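Local coordinates for ABC transporter substrate-binding protein (Rhizobium radiobacter, PDB 6TFX) that binds mannopinic acid, a mannityl-opine, as the periplasmic solute-binding component of an ABC import system, at residues Phe262-Ile265 / Arg266-Gln269; Pro314-Ser317 / Lys318-Ala322; Lys436-Glu439 / Leu440-Glu443; Pro484-Thr487 / Glu488-Phe492. All coordinates share one frame; numbering follows the deposited sequence. Where two conformers were deposited one is given.

Interaction 1 (Phe262-Ile265 / Arg266-Gln269)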
loop_
_atom_site.group_PDB
_atom_site.type_symbol
_atom_site.label_atom_id
_atom_site.label_comp_id
_atom_site.label_asym_id
_atom_site.label_seq_id
_atom_site.Cartn_x
_atom_site.Cartn_y
_atom_site.Cartn_z
ATOM N N PHE A 262 -17.972 19.544 9.267
ATOM C CA PHE A 262 -18.018 18.701 8.077
ATOM C C PHE A 262 -19.177 17.686 8.064
ATOM O O PHE A 262 -19.274 16.882 7.116
ATOM C CB PHE A 262 -16.667 18.034 7.848
ATOM C CG PHE A 262 -15.607 19.048 7.450
ATOM C CD1 PHE A 262 -15.529 19.524 6.138
ATOM C CD2 PHE A 262 -14.709 19.543 8.391
ATOM C CE1 PHE A 262 -14.566 20.481 5.774
ATOM C CE2 PHE A 262 -13.759 20.509 8.033
ATOM C CZ PHE A 262 -13.693 20.972 6.728
ATOM N N ASN A 263 -20.048 17.726 9.086
ATOM C CA ASN A 263 -21.262 16.915 9.072
ATOM C C ASN A 263 -22.348 17.589 8.201
ATOM O O ASN A 263 -23.381 16.966 7.934
ATOM C CB ASN A 263 -21.760 16.572 10.461
ATOM C CG ASN A 263 -22.157 17.776 11.260
ATOM O OD1 ASN A 263 -21.634 18.870 11.075
ATOM N ND2 ASN A 263 -23.122 17.599 12.164
ATOM N N ASP A 264 -22.110 18.848 7.747
ATOM C CA ASP A 264 -23.015 19.538 6.826
ATOM C C ASP A 264 -22.462 19.270 5.416
ATOM O O ASP A 264 -21.322 19.644 5.103
ATOM C CB ASP A 264 -23.019 21.048 7.104
ATOM C CG ASP A 264 -24.023 21.864 6.291
ATOM O OD1 ASP A 264 -24.399 21.428 5.176
ATOM O OD2 ASP A 264 -24.437 22.933 6.766
ATOM N N ILE A 265 -23.251 18.598 4.563
ATOM C CA ILE A 265 -22.794 18.301 3.202
ATOM C C ILE A 265 -22.346 19.556 2.445
ATOM O O ILE A 265 -21.435 19.465 1.620
ATOM C CB ILE A 265 -23.854 17.481 2.419
ATOM C CG1 ILE A 265 -23.206 16.816 1.167
ATOM C CG2 ILE A 265 -25.125 18.321 2.098
ATOM C CD1 ILE A 265 -24.033 15.728 0.476
ATOM N N ARG A 266 -22.973 20.727 2.712
ATOM C CA ARG A 266 -22.590 21.974 2.011
ATOM C C ARG A 266 -21.139 22.351 2.283
ATOM O O ARG A 266 -20.462 22.891 1.403
ATOM C CB ARG A 266 -23.523 23.118 2.381
ATOM C CG ARG A 266 -24.954 22.846 1.922
ATOM C CD ARG A 266 -25.911 23.875 2.501
ATOM N NE ARG A 266 -25.984 23.773 3.960
ATOM C CZ ARG A 266 -26.830 24.460 4.714
ATOM N NH1 ARG A 266 -27.693 25.301 4.158
ATOM N NH2 ARG A 266 -26.820 24.315 6.033
ATOM N N VAL A 267 -20.664 22.091 3.509
ATOM C CA VAL A 267 -19.270 22.390 3.870
ATOM C C VAL A 267 -18.341 21.444 3.117
ATOM O O VAL A 267 -17.288 21.862 2.632
ATOM C CB VAL A 267 -19.044 22.366 5.400
ATOM C CG1 VAL A 267 -17.587 22.682 5.752
ATOM C CG2 VAL A 267 -19.986 23.351 6.097
ATOM N N ARG A 268 -18.731 20.161 3.006
ATOM C CA ARG A 268 -17.906 19.174 2.281
ATOM C C ARG A 268 -17.891 19.541 0.790
ATOM O O ARG A 268 -16.838 19.522 0.140
ATOM C CB ARG A 268 -18.472 17.751 2.465
ATOM C CG ARG A 268 -18.472 17.322 3.927
ATOM C CD ARG A 268 -18.563 15.810 4.105
ATOM N NE ARG A 268 -19.770 15.219 3.517
ATOM C CZ ARG A 268 -20.917 15.058 4.170
ATOM N NH1 ARG A 268 -21.078 15.580 5.382
ATOM N NH2 ARG A 268 -21.937 14.439 3.589
ATOM N N GLN A 269 -19.070 19.881 0.230
ATOM C CA GLN A 269 -19.157 20.290 -1.170
ATOM C C GLN A 269 -18.291 21.528 -1.419
ATOM O O GLN A 269 -17.571 21.594 -2.421
ATOM C CB GLN A 269 -20.608 20.602 -1.547
ATOM C CG GLN A 269 -21.478 19.348 -1.610
ATOM C CD GLN A 269 -22.946 19.699 -1.732
ATOM O OE1 GLN A 269 -23.411 20.753 -1.262
ATOM N NE2 GLN A 269 -23.711 18.801 -2.359
HETATM O O HOH W 1 -24.061 14.819 5.911
#
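With CG opposite its backbone N (chi1 -175°), Asp264 sends its carboxylate out to meet Arg266, whose chain folds at chi3 (-65°) to bring the guanidinium back. The grip is side-on. Arg266 NE donates to Asp264 OD1 at 3.1 Å, on the syn lone pair of that oxygen, while Arg266 NH2 reaches Asp264 OD2 at 2.9 Å. The planes of carboxylate and guanidinium are turned 34° apart. Asp264 is also the N-cap of helix 265-272: its OD1 takes the backbone N of Arg266 at 2.9 Å, this time from above the carboxylate plane.

Arg268 works on the incoming loop. Its NH1 donates to Phe262 O at 2.8 Å, with the acceptor lying in the guanidinium plane, and shares a water with Asn263 O. Ile265 CA rides over one face of that guanidinium, while NH2 bonds to Asn451 O, two residues before the magnesium ligand Cys453. Phe262 CE1 packs against Val267 CG1 at 3.7 Å.

Two N-H groups thus converge on Asp264 OD1. With a guanidinium and the start of a helix both beside it, the carboxylate is probably kept ionised, while Arg268 pins the loop backbone to the first turn.

Interaction 2 (Pro314-Ser317 / Lys318-Ala322); sequences PAQS and KKLLA
Gln316 meets Lys319 and Leu320, one turn further along helix 314-323, and its side chain is the one to follow. From CB it sets off with CG opposite the backbone N (chi1 -177°), beside its own carbonyl carbon, and CG comes within 4.0 Å of Leu320 CD1. A bend at chi2 (65°) then turns CD and the amide forward along the helix, toward Lys319 and Leu320, instead of letting them run straight out. The two tips of the amide part company. Gln316 OE1 lies against the aliphatic part of the neighbouring lysine, 3.4 Å from Lys319 CD, with Lys319 NZ further off. Gln316 NE2 goes to the leucine instead, 4.0 Å from Leu320 CG.

Leu320 answers by resting on the backbone as well, its CG 3.4 Å from Gln316 O, the same oxygen that accepts Leu320 N at 2.9 Å. The same i to i+4 pattern links Lys318 N to Pro314 O, Lys319 N to Ala315 O, and Leu321 N to Ser317 O. On the buried flank, Ser317 OG is hydrogen-bonded to Ala270 O, and Leu321 packs on Val267 and Ala270 of helix 265-272. At the start of the helix, Asp313 OD1 takes the backbone N of Gln316.

Main-chain bonds therefore carry this contact, and the side chains add van der Waals packing. The polar OE1 lies over a lysine chain whose ammonium is 4.0 Å from it, so any attraction between Gln316 OE1 and Lys319 NZ is probably a weak electrostatic one.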
loop_
_atom_site.group_PDB
_atom_site.type_symbol
_atom_site.label_atom_id
_atom_site.label_comp_id
_atom_site.label_asym_id
_atom_site.label_seq_id
_atom_site.Cartn_x
_atom_site.Cartn_y
_atom_site.Cartn_z
ATOM N N PRO A 314 -14.219 27.908 -6.945
ATOM C CA PRO A 314 -14.097 28.485 -5.588
ATOM C C PRO A 314 -15.145 29.558 -5.253
ATOM O O PRO A 314 -15.438 29.792 -4.072
ATOM C CB PRO A 314 -12.660 29.011 -5.556
ATOM C CG PRO A 314 -12.288 29.216 -6.972
ATOM C CD PRO A 314 -13.033 28.212 -7.776
ATOM N N ALA A 315 -15.755 30.191 -6.276
ATOM C CA ALA A 315 -16.833 31.171 -6.018
ATOM C C ALA A 315 -18.041 30.386 -5.420
ATOM O O ALA A 315 -18.700 30.863 -4.484
ATOM C CB ALA A 315 -17.233 31.852 -7.323
ATOM N N GLN A 316 -18.293 29.168 -5.938
ATOM C CA GLN A 316 -19.368 28.316 -5.425
ATOM C C GLN A 316 -19.014 27.864 -3.987
ATOM O O GLN A 316 -19.898 27.816 -3.115
ATOM C CB GLN A 316 -19.605 27.102 -6.346
ATOM C CG GLN A 316 -20.756 26.187 -5.924
ATOM C CD GLN A 316 -22.167 26.786 -5.971
ATOM O OE1 GLN A 316 -22.396 27.942 -6.372
ATOM N NE2 GLN A 316 -23.153 25.999 -5.542
ATOM N N SER A 317 -17.725 27.556 -3.734
ATOM C CA SER A 317 -17.285 27.193 -2.386
ATOM C C SER A 317 -17.689 28.292 -1.387
ATOM O O SER A 317 -18.297 28.000 -0.355
ATOM C CB SER A 317 -15.766 27.046 -2.366
ATOM O OG SER A 317 -15.421 25.952 -3.196
ATOM N N LYS A 318 -17.366 29.563 -1.711
ATOM C CA LYS A 318 -17.680 30.676 -0.813
ATOM C C LYS A 318 -19.191 30.812 -0.591
ATOM O O LYS A 318 -19.628 31.066 0.532
ATOM C CB LYS A 318 -17.060 31.974 -1.358
ATOM C CG LYS A 318 -15.542 31.970 -1.259
ATOM C CD LYS A 318 -14.919 33.228 -1.889
ATOM C CE LYS A 318 -14.615 34.301 -0.868
ATOM N NZ LYS A 318 -13.169 34.658 -0.855
ATOM N N LYS A 319 -19.989 30.638 -1.663
ATOM C CA LYS A 319 -21.462 30.711 -1.591
ATOM C C LYS A 319 -22.000 29.617 -0.656
ATOM O O LYS A 319 -22.844 29.891 0.203
ATOM C CB LYS A 319 -22.068 30.577 -2.999
ATOM C CG LYS A 319 -23.591 30.632 -3.066
ATOM C CD LYS A 319 -24.073 30.241 -4.463
ATOM C CE LYS A 319 -25.571 30.144 -4.574
ATOM N NZ LYS A 319 -25.985 29.707 -5.936
ATOM N N LEU A 320 -21.502 28.388 -0.819
ATOM C CA LEU A 320 -21.915 27.264 0.025
ATOM C C LEU A 320 -21.523 27.496 1.495
ATOM O O LEU A 320 -22.326 27.217 2.382
ATOM C CB LEU A 320 -21.288 25.963 -0.487
ATOM C CG LEU A 320 -21.899 25.409 -1.748
ATOM C CD1 LEU A 320 -20.976 24.382 -2.392
ATOM C CD2 LEU A 320 -23.280 24.815 -1.478
ATOM N N LEU A 321 -20.296 28.003 1.764
ATOM C CA LEU A 321 -19.906 28.262 3.161
ATOM C C LEU A 321 -20.808 29.318 3.783
ATOM O O LEU A 321 -21.190 29.170 4.944
ATOM C CB LEU A 321 -18.432 28.691 3.277
ATOM C CG LEU A 321 -17.421 27.580 2.969
ATOM C CD1 LEU A 321 -15.998 28.049 3.191
ATOM C CD2 LEU A 321 -17.705 26.326 3.839
ATOM N N ALA A 322 -21.158 30.377 3.031
ATOM C CA ALA A 322 -22.049 31.427 3.587
ATOM C C ALA A 322 -23.437 30.824 3.906
ATOM O O ALA A 322 -23.975 31.074 4.991
ATOM C CB ALA A 322 -22.175 32.600 2.604
#

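Interaction 3 (Lys436-Glu439 / Leu440-Glu443); sequences KQIE and LWKE
Helix 434-450 carries an i to i+4 CH-pi contact here, made by Gln437 and Trp441. Gln437 CG sits over the six-membered ring of the indole, 3.6 Å from the centroid of Trp441 and 14° off the ring normal. Beyond CG the glutamine chain is extended, so it runs side by side with the tryptophan and in the same direction. Its amide lies almost flat on the rim, the two planes 16° apart, with Gln437 CD 3.3 Å from Trp441 CH2. The amide is held there from outside the pair: Gln437 NE2 donates to Ala428 O of helix 422-430.

The backbone beneath is ordinary alpha-helix. Trp441 N bonds to Gln437 O at 3.0 Å, and the Lys436-Leu440, Ile438-Lys442 and Glu439-Glu443 pairs repeat the pattern. Leu440 folds back over the first turn, with CG 3.4 Å from Lys436 O, and packs on Ala427 and Ala428. Further round, Trp441 is walled in by Ala392, Asp393 and Leu396 of helix 392-400 and by Leu301.

On the outer face, Glu439 OE1 and Lys442 NZ stand 4.0 Å apart, beyond salt-bridge length, so their attraction is probably modest. The chemistry lays the amide nearly parallel to the ring along its rim, with CG over the face. An N-H of that amide is spent on a carbonyl of the preceding helix, which should fix the rotation of the amide, while the indole is held by the residues packed round it.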
loop_
_atom_site.group_PDB
_atom_site.type_symbol
_atom_site.label_atom_id
_atom_site.label_comp_id
_atom_site.label_asym_id
_atom_site.label_seq_id
_atom_site.Cartn_x
_atom_site.Cartn_y
_atom_site.Cartn_z
ATOM N N LYS A 436 -23.286 -6.780 -14.007
ATOM C CA LYS A 436 -24.022 -6.291 -12.840
ATOM C C LYS A 436 -23.031 -5.964 -11.714
ATOM O O LYS A 436 -23.201 -4.974 -11.001
ATOM C CB LYS A 436 -25.027 -7.334 -12.350
ATOM C CG LYS A 436 -26.035 -6.739 -11.385
ATOM C CD LYS A 436 -27.142 -7.722 -11.104
ATOM C CE LYS A 436 -28.194 -7.089 -10.212
ATOM N NZ LYS A 436 -29.464 -7.872 -10.233
ATOM N N GLN A 437 -22.002 -6.797 -11.551
ATOM C CA GLN A 437 -21.001 -6.556 -10.510
ATOM C C GLN A 437 -20.317 -5.195 -10.741
ATOM O O GLN A 437 -20.216 -4.397 -9.796
ATOM C CB GLN A 437 -19.969 -7.676 -10.523
ATOM C CG GLN A 437 -18.976 -7.538 -9.404
ATOM C CD GLN A 437 -18.004 -8.691 -9.386
ATOM O OE1 GLN A 437 -17.406 -9.023 -10.419
ATOM N NE2 GLN A 437 -17.786 -9.288 -8.203
ATOM N N ILE A 438 -19.915 -4.916 -12.010
ATOM C CA ILE A 438 -19.302 -3.637 -12.413
ATOM C C ILE A 438 -20.223 -2.468 -12.065
ATOM O O ILE A 438 -19.775 -1.473 -11.486
ATOM C CB ILE A 438 -18.967 -3.662 -13.944
ATOM C CG1 ILE A 438 -17.808 -4.646 -14.281
ATOM C CG2 ILE A 438 -18.696 -2.259 -14.522
ATOM C CD1 ILE A 438 -16.454 -4.351 -13.649
ATOM N N GLU A 439 -21.518 -2.598 -12.402
ATOM C CA GLU A 439 -22.504 -1.527 -12.161
ATOM C C GLU A 439 -22.714 -1.245 -10.682
ATOM O O GLU A 439 -22.858 -0.078 -10.289
ATOM C CB GLU A 439 -23.815 -1.775 -12.877
ATOM C CG GLU A 439 -23.657 -1.612 -14.385
ATOM C CD GLU A 439 -23.062 -0.289 -14.859
ATOM O OE1 GLU A 439 -22.060 -0.319 -15.609
ATOM O OE2 GLU A 439 -23.590 0.776 -14.469
ATOM N N LEU A 440 -22.680 -2.294 -9.851
ATOM C CA LEU A 440 -22.796 -2.122 -8.378
ATOM C C LEU A 440 -21.559 -1.421 -7.828
ATOM O O LEU A 440 -21.692 -0.506 -6.998
ATOM C CB LEU A 440 -23.022 -3.464 -7.667
ATOM C CG LEU A 440 -24.399 -4.073 -7.903
ATOM C CD1 LEU A 440 -24.411 -5.568 -7.628
ATOM C CD2 LEU A 440 -25.478 -3.333 -7.090
ATOM N N TRP A 441 -20.360 -1.780 -8.347
ATOM C CA TRP A 441 -19.144 -1.064 -7.914
ATOM C C TRP A 441 -19.218 0.399 -8.331
ATOM O O TRP A 441 -18.820 1.276 -7.550
ATOM C CB TRP A 441 -17.910 -1.717 -8.512
ATOM C CG TRP A 441 -17.465 -2.935 -7.747
ATOM C CD1 TRP A 441 -17.552 -3.139 -6.396
ATOM C CD2 TRP A 441 -16.826 -4.102 -8.292
ATOM N NE1 TRP A 441 -17.044 -4.383 -6.072
ATOM C CE2 TRP A 441 -16.552 -4.975 -7.211
ATOM C CE3 TRP A 441 -16.439 -4.490 -9.586
ATOM C CZ2 TRP A 441 -15.947 -6.225 -7.395
ATOM C CZ3 TRP A 441 -15.832 -5.727 -9.769
ATOM C CH2 TRP A 441 -15.584 -6.574 -8.680
ATOM N N LYS A 442 -19.712 0.682 -9.558
ATOM C CA LYS A 442 -19.826 2.083 -10.014
ATOM C C LYS A 442 -20.859 2.852 -9.181
ATOM O O LYS A 442 -20.614 3.995 -8.795
ATOM C CB LYS A 442 -20.178 2.138 -11.515
ATOM C CG LYS A 442 -19.046 1.601 -12.391
ATOM C CD LYS A 442 -19.392 1.907 -13.851
ATOM C CE LYS A 442 -18.277 1.528 -14.781
ATOM N NZ LYS A 442 -18.662 1.790 -16.206
ATOM N N GLU A 443 -22.006 2.214 -8.866
ATOM C CA GLU A 443 -23.036 2.849 -8.039
ATOM C C GLU A 443 -22.436 3.233 -6.666
ATOM O O GLU A 443 -22.695 4.343 -6.171
ATOM C CB GLU A 443 -24.235 1.916 -7.881
ATOM C CG GLU A 443 -25.390 2.508 -7.082
ATOM C CD GLU A 443 -26.573 1.579 -6.842
ATOM O OE1 GLU A 443 -26.571 0.444 -7.375
ATOM O OE2 GLU A 443 -27.496 1.979 -6.095
#

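Interaction 4 (Pro484-Thr487 / Glu488-Phe492)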
loop_
_atom_site.group_PDB
_atom_site.type_symbol
_atom_site.label_atom_id
_atom_site.label_comp_id
_atom_site.label_asym_id
_atom_site.label_seq_id
_atom_site.Cartn_x
_atom_site.Cartn_y
_atom_site.Cartn_z
ATOM N N PRO A 484 10.901 -0.744 -5.589
ATOM C CA PRO A 484 11.698 -1.818 -6.210
ATOM C C PRO A 484 11.653 -3.128 -5.429
ATOM O O PRO A 484 11.589 -3.141 -4.199
ATOM C CB PRO A 484 13.122 -1.258 -6.184
ATOM C CG PRO A 484 12.956 0.233 -6.147
ATOM C CD PRO A 484 11.725 0.445 -5.302
ATOM N N LEU A 485 11.721 -4.233 -6.172
ATOM C CA LEU A 485 11.776 -5.562 -5.595
ATOM C C LEU A 485 13.200 -6.060 -5.824
ATOM O O LEU A 485 13.634 -6.222 -6.976
ATOM C CB LEU A 485 10.762 -6.521 -6.259
ATOM C CG LEU A 485 10.744 -7.946 -5.704
ATOM C CD1 LEU A 485 10.134 -7.991 -4.295
ATOM C CD2 LEU A 485 10.002 -8.880 -6.638
ATOM N N ILE A 486 13.921 -6.287 -4.723
ATOM C CA ILE A 486 15.278 -6.832 -4.772
ATOM C C ILE A 486 15.127 -8.330 -4.498
ATOM O O ILE A 486 14.460 -8.736 -3.543
ATOM C CB ILE A 486 16.236 -6.121 -3.782
ATOM C CG1 ILE A 486 16.281 -4.605 -4.120
ATOM C CG2 ILE A 486 17.634 -6.746 -3.851
ATOM C CD1 ILE A 486 16.871 -3.792 -3.062
ATOM N N THR A 487 15.687 -9.144 -5.397
ATOM C CA THR A 487 15.559 -10.593 -5.302
ATOM C C THR A 487 16.937 -11.240 -5.393
ATOM O O THR A 487 17.970 -10.548 -5.444
ATOM C CB THR A 487 14.671 -11.158 -6.447
ATOM O OG1 THR A 487 15.403 -11.092 -7.663
ATOM C CG2 THR A 487 13.305 -10.446 -6.588
ATOM N N GLU A 488 16.951 -12.580 -5.482
ATOM C CA GLU A 488 18.204 -13.327 -5.672
ATOM C C GLU A 488 18.796 -13.036 -7.084
ATOM O O GLU A 488 19.946 -13.380 -7.352
ATOM C CB GLU A 488 17.970 -14.845 -5.462
ATOM C CG GLU A 488 17.283 -15.589 -6.609
ATOM C CD GLU A 488 15.792 -15.376 -6.777
ATOM O OE1 GLU A 488 15.193 -14.595 -6.004
ATOM O OE2 GLU A 488 15.213 -16.014 -7.682
ATOM N N GLN A 489 17.990 -12.449 -7.991
ATOM C CA GLN A 489 18.418 -12.166 -9.374
ATOM C C GLN A 489 19.115 -10.797 -9.511
ATOM O O GLN A 489 19.787 -10.553 -10.503
ATOM C CB GLN A 489 17.206 -12.182 -10.330
ATOM C CG GLN A 489 16.265 -13.385 -10.237
ATOM C CD GLN A 489 14.838 -12.987 -10.614
ATOM O OE1 GLN A 489 14.440 -13.097 -11.779
ATOM N NE2 GLN A 489 14.029 -12.496 -9.649
ATOM N N THR A 490 18.868 -9.872 -8.571
ATOM C CA THR A 490 19.423 -8.512 -8.632
ATOM C C THR A 490 20.955 -8.563 -8.675
ATOM O O THR A 490 21.579 -9.303 -7.916
ATOM C CB THR A 490 18.961 -7.705 -7.435
ATOM O OG1 THR A 490 17.556 -7.918 -7.284
ATOM C CG2 THR A 490 19.268 -6.206 -7.592
ATOM N N TYR A 491 21.556 -7.769 -9.551
ATOM C CA TYR A 491 23.006 -7.836 -9.709
ATOM C C TYR A 491 23.613 -6.495 -10.130
ATOM O O TYR A 491 22.900 -5.624 -10.617
ATOM C CB TYR A 491 23.321 -8.915 -10.787
ATOM C CG TYR A 491 22.841 -8.526 -12.169
ATOM C CD1 TYR A 491 21.527 -8.761 -12.564
ATOM C CD2 TYR A 491 23.688 -7.888 -13.073
ATOM C CE1 TYR A 491 21.058 -8.345 -13.807
ATOM C CE2 TYR A 491 23.232 -7.481 -14.328
ATOM C CZ TYR A 491 21.913 -7.716 -14.692
ATOM O OH TYR A 491 21.416 -7.327 -15.918
ATOM N N PHE A 492 24.958 -6.395 -10.047
ATOM C CA PHE A 492 25.715 -5.247 -10.526
ATOM C C PHE A 492 26.543 -5.691 -11.747
ATOM O O PHE A 492 26.993 -6.839 -11.816
ATOM C CB PHE A 492 26.658 -4.705 -9.443
ATOM C CG PHE A 492 25.937 -3.885 -8.411
ATOM C CD1 PHE A 492 25.512 -2.595 -8.699
ATOM C CD2 PHE A 492 25.671 -4.405 -7.149
ATOM C CE1 PHE A 492 24.823 -1.841 -7.744
ATOM C CE2 PHE A 492 25.014 -3.633 -6.183
ATOM C CZ PHE A 492 24.593 -2.360 -6.492
HETATM O O HOH W 2 15.713 -6.885 -8.686
HETATM O O HOH W 3 20.762 -10.745 -5.706
#
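The hydroxyls of Thr487 and Thr490 make the tight part of this contact, within a type I turn running from Thr487 to Thr490. Thr487 OG1, set between its own backbone N and carbonyl carbon (chi1 73°), accepts two N-H groups from Gln489. Gln489 N reaches Thr487 OG1 at 2.9 Å, which makes an ST turn, and Gln489 NE2 folds back onto Thr487 OG1 at 2.8 Å. From the far end, Thr490 OG1 receives Thr487 N at 2.9 Å in a nearly straight bond, and Ile486 CG2 packs 3.6 Å from the same Thr490 OG1. Glu488 N is buried here with no partner in the model.

The looser part is the turn's own closure: Thr490 N to Thr487 O is a weak bond, 3.3 Å long. A water helps out by donating to both Thr487 O and Thr490 O, and a second water bonds to Leu485 O beside Thr490 OG1.

Ile486 packs on Met8 of strand 5-10 and Tyr34 of helix 26-35. Thr490 touches Leu470, and from there the chain enters strand 491-492, paired antiparallel with strand 470-471.

All four contacts are local and follow one another in series, so none nests within or crosses another; each spans a helical turn or a single bend. Interaction 1 is where the chain leaving strand 240-255 enters helix 265-272. Interaction 2 follows on helix 314-323 and is the one neighbour that touches it, their centres about 11 Å apart, with Leu320 and Leu321 packed on the helix of interaction 1. Interaction 3, on helix 434-450, joins neither; its nearest atoms are about 13 Å from those of interaction 1. Interaction 4 comes last, across the chain's centre from the others, turning the C-terminal loop into strand 491-492, which pairs with strand 470-471, with side chains packed on strand 5-10.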